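Bifunctional protein PutA (Bdellovibrio bacteriovorus, PDB 5UR2) probably oxidises proline to glutamate in two steps, joining a flavin-dependent proline dehydrogenase to an NAD-dependent L-glutamate gamma-semialdehyde dehydrogenase. Local coordinates at residues K481-K490 with F573-L581. Sequence-based numbering, arbitrary orientation.
Sequences KMLKALAEAK and FKLIATQVL
A knobs-into-holes contact joins helix 476-491 to helix 572-583 of the aldehyde dehydrogenase part of PutA, with Ala577 as the knob in a hole formed by Met482, Ala485, Leu486 and Ala489. The two short segments cross at -60°, and their axes come within 8.4 Å, a close approach permitted by the small residues at the crossing. Ala577 CB lies 3.7 Å from Ala485 O, while Ala485 CB rests 3.5 Å from Phe573 O, so each methyl group packs against the backbone of the other helix. No hydrogen bond spans the interface.

At one end, Lys481 covers one face of the Phe573 ring. Lys481 CB stands 3.6 Å above the ring centroid, only 3° off its normal, in a CH-pi contact, and the extended chain carries CD past the rim at CE2 before the ammonium group turns off from helix 572-583. Met482 approaches the same ring at its edge through SD, a Met-aromatic contact. Its CG is anti to the backbone N (chi1 -170°), and bends at chi2 and chi3 bring the thioether across Ile576, with SD 3.5 Å from Ile576 CG2 and the terminal methyl beside Ala577.

Towards the other end, Leu486 CD2 bridges Ala577 and Val580, meeting Val580 CG1 at 3.8 Å. Leu581 extends CD1 to the other helix, where it touches Ala489 CB at 3.6 Å and the aliphatic CG of Lys490; the ammonium group of that lysine forms a salt bridge with Glu813.

Helix 587-611 adjoins this apolar layer, with Trp587 against Met482 and Ala590 against Ile576. Leu575 packs on both helix 587-611 and helix 671-684, and Thr578 on the latter, placing helix 572-583 between helices 671-684 and 476-491.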
loop_
_atom_site.group_PDB
_atom_site.type_symbol
_atom_site.label_atom_id
_atom_site.label_comp_id
_atom_site.label_asym_id
_atom_site.label_seq_id
_atom_site.Cartn_x
_atom_site.Cartn_y
_atom_site.Cartn_z
ATOM N N LYS B 481 22.440 -7.030 35.921
ATOM C CA LYS B 481 20.984 -7.159 35.892
ATOM C C LYS B 481 20.568 -8.509 35.337
ATOM O O LYS B 481 19.578 -9.096 35.792
ATOM C CB LYS B 481 20.356 -6.031 35.065
ATOM C CG LYS B 481 20.430 -4.681 35.765
ATOM C CD LYS B 481 19.774 -3.569 34.952
ATOM C CE LYS B 481 19.906 -2.228 35.673
ATOM N NZ LYS B 481 21.049 -1.434 35.171
ATOM N N MET B 482 21.305 -9.006 34.339
ATOM C CA MET B 482 20.996 -10.310 33.762
ATOM C C MET B 482 21.196 -11.407 34.792
ATOM O O MET B 482 20.337 -12.280 34.963
ATOM C CB MET B 482 21.873 -10.559 32.535
ATOM C CG MET B 482 21.474 -11.753 31.721
ATOM S SD MET B 482 19.835 -11.460 30.993
ATOM C CE MET B 482 18.834 -12.578 31.987
ATOM N N LEU B 483 22.325 -11.361 35.506
ATOM C CA LEU B 483 22.595 -12.350 36.545
ATOM C C LEU B 483 21.606 -12.208 37.695
ATOM O O LEU B 483 21.178 -13.206 38.283
ATOM C CB LEU B 483 24.041 -12.205 37.039
ATOM C CG LEU B 483 25.139 -12.591 36.036
ATOM C CD1 LEU B 483 26.538 -12.097 36.453
ATOM C CD2 LEU B 483 25.175 -14.106 35.946
ATOM N N LYS B 484 21.218 -10.977 38.019
ATOM C CA LYS B 484 20.197 -10.789 39.038
ATOM C C LYS B 484 18.863 -11.384 38.588
ATOM O O LYS B 484 18.203 -12.100 39.356
ATOM C CB LYS B 484 20.049 -9.296 39.338
ATOM C CG LYS B 484 19.028 -8.966 40.395
ATOM C CD LYS B 484 18.792 -7.476 40.440
ATOM C CE LYS B 484 17.489 -7.158 41.169
ATOM N NZ LYS B 484 17.243 -5.695 41.302
ATOM N N ALA B 485 18.467 -11.130 37.331
ATOM C CA ALA B 485 17.196 -11.651 36.833
ATOM C C ALA B 485 17.202 -13.176 36.775
ATOM O O ALA B 485 16.180 -13.819 37.056
ATOM C CB ALA B 485 16.890 -11.070 35.443
ATOM N N LEU B 486 18.332 -13.771 36.387
ATOM C CA LEU B 486 18.432 -15.227 36.381
ATOM C C LEU B 486 18.305 -15.793 37.791
ATOM O O LEU B 486 17.626 -16.803 38.004
ATOM C CB LEU B 486 19.752 -15.670 35.741
ATOM C CG LEU B 486 19.783 -15.538 34.212
ATOM C CD1 LEU B 486 21.210 -15.486 33.708
ATOM C CD2 LEU B 486 19.012 -16.682 33.518
ATOM N N ALA B 487 18.943 -15.149 38.775
ATOM C CA ALA B 487 18.849 -15.647 40.146
ATOM C C ALA B 487 17.412 -15.597 40.650
ATOM O O ALA B 487 16.933 -16.551 41.277
ATOM C CB ALA B 487 19.777 -14.858 41.074
ATOM N N GLU B 488 16.714 -14.491 40.387
ATOM C CA GLU B 488 15.338 -14.348 40.853
ATOM C C GLU B 488 14.413 -15.304 40.128
ATOM O O GLU B 488 13.470 -15.826 40.728
ATOM C CB GLU B 488 14.861 -12.907 40.674
ATOM C CG GLU B 488 15.616 -11.963 41.582
ATOM C CD GLU B 488 15.251 -10.515 41.391
ATOM O OE1 GLU B 488 14.452 -10.201 40.489
ATOM O OE2 GLU B 488 15.774 -9.691 42.162
ATOM N N ALA B 489 14.652 -15.535 38.834
ATOM C CA ALA B 489 13.833 -16.502 38.120
ATOM C C ALA B 489 14.022 -17.895 38.704
ATOM O O ALA B 489 13.046 -18.575 39.046
ATOM C CB ALA B 489 14.164 -16.480 36.628
ATOM N N LYS B 490 15.281 -18.310 38.891
ATOM C CA LYS B 490 15.551 -19.655 39.392
ATOM C C LYS B 490 14.914 -19.872 40.763
ATOM O O LYS B 490 14.337 -20.936 41.028
ATOM C CB LYS B 490 17.061 -19.889 39.461
ATOM C CG LYS B 490 17.694 -20.108 38.108
ATOM C CD LYS B 490 19.177 -19.733 38.087
ATOM C CE LYS B 490 20.030 -20.719 38.839
ATOM N NZ LYS B 490 20.360 -21.864 37.925
ATOM N N PHE B 573 14.915 -7.660 31.331
ATOM C CA PHE B 573 15.783 -8.689 31.895
ATOM C C PHE B 573 14.983 -9.867 32.439
ATOM O O PHE B 573 15.402 -11.027 32.305
ATOM C CB PHE B 573 16.674 -8.080 32.983
ATOM C CG PHE B 573 17.722 -7.167 32.430
ATOM C CD1 PHE B 573 18.901 -7.680 31.925
ATOM C CD2 PHE B 573 17.498 -5.805 32.349
ATOM C CE1 PHE B 573 19.852 -6.849 31.377
ATOM C CE2 PHE B 573 18.451 -4.963 31.810
ATOM C CZ PHE B 573 19.631 -5.483 31.320
ATOM N N LYS B 574 13.827 -9.597 33.052
ATOM C CA LYS B 574 12.996 -10.687 33.552
ATOM C C LYS B 574 12.491 -11.553 32.394
ATOM O O LYS B 574 12.413 -12.787 32.506
ATOM C CB LYS B 574 11.844 -10.100 34.379
ATOM C CG LYS B 574 11.023 -11.103 35.175
ATOM C CD LYS B 574 9.924 -10.414 35.994
ATOM C CE LYS B 574 9.122 -11.422 36.847
ATOM N NZ LYS B 574 8.190 -12.285 36.048
ATOM N N LEU B 575 12.203 -10.922 31.250
ATOM C CA LEU B 575 11.734 -11.651 30.075
ATOM C C LEU B 575 12.850 -12.477 29.454
ATOM O O LEU B 575 12.607 -13.594 28.988
ATOM C CB LEU B 575 11.148 -10.679 29.048
ATOM C CG LEU B 575 9.890 -9.952 29.522
ATOM C CD1 LEU B 575 9.452 -8.859 28.548
ATOM C CD2 LEU B 575 8.781 -10.979 29.735
ATOM N N ILE B 576 14.075 -11.950 29.428
ATOM C CA ILE B 576 15.197 -12.746 28.935
ATOM C C ILE B 576 15.382 -13.983 29.795
ATOM O O ILE B 576 15.476 -15.111 29.290
ATOM C CB ILE B 576 16.488 -11.913 28.892
ATOM C CG1 ILE B 576 16.392 -10.843 27.817
ATOM C CG2 ILE B 576 17.693 -12.815 28.643
ATOM C CD1 ILE B 576 17.562 -9.861 27.828
ATOM N N ALA B 577 15.418 -13.790 31.112
ATOM C CA ALA B 577 15.703 -14.905 32.008
ATOM C C ALA B 577 14.718 -16.049 31.798
ATOM O O ALA B 577 15.120 -17.220 31.783
ATOM C CB ALA B 577 15.695 -14.433 33.464
ATOM N N THR B 578 13.436 -15.729 31.574
ATOM C CA THR B 578 12.444 -16.784 31.363
ATOM C C THR B 578 12.777 -17.619 30.130
ATOM O O THR B 578 12.636 -18.854 30.135
ATOM C CB THR B 578 11.046 -16.188 31.218
ATOM O OG1 THR B 578 10.779 -15.335 32.328
ATOM C CG2 THR B 578 9.968 -17.330 31.148
ATOM N N GLN B 579 13.177 -16.955 29.054
ATOM C CA GLN B 579 13.528 -17.662 27.830
ATOM C C GLN B 579 14.818 -18.453 27.996
ATOM O O GLN B 579 14.951 -19.554 27.447
ATOM C CB GLN B 579 13.650 -16.676 26.675
ATOM C CG GLN B 579 12.403 -15.883 26.454
ATOM C CD GLN B 579 12.361 -15.324 25.059
ATOM O OE1 GLN B 579 13.159 -15.723 24.209
ATOM N NE2 GLN B 579 11.448 -14.388 24.812
ATOM N N VAL B 580 15.784 -17.912 28.734
ATOM C CA VAL B 580 17.011 -18.667 28.986
ATOM C C VAL B 580 16.686 -19.983 29.689
ATOM O O VAL B 580 17.154 -21.056 29.287
ATOM C CB VAL B 580 18.007 -17.822 29.801
ATOM C CG1 VAL B 580 19.137 -18.696 30.352
ATOM C CG2 VAL B 580 18.562 -16.718 28.925
ATOM N N LEU B 581 15.842 -19.929 30.719
ATOM C CA LEU B 581 15.623 -21.110 31.554
ATOM C C LEU B 581 14.600 -22.077 30.951
ATOM O O LEU B 581 14.810 -23.292 30.999
ATOM C CB LEU B 581 15.189 -20.684 32.964
ATOM C CG LEU B 581 16.217 -19.927 33.817
ATOM C CD1 LEU B 581 15.586 -19.408 35.080
ATOM C CD2 LEU B 581 17.356 -20.880 34.173
#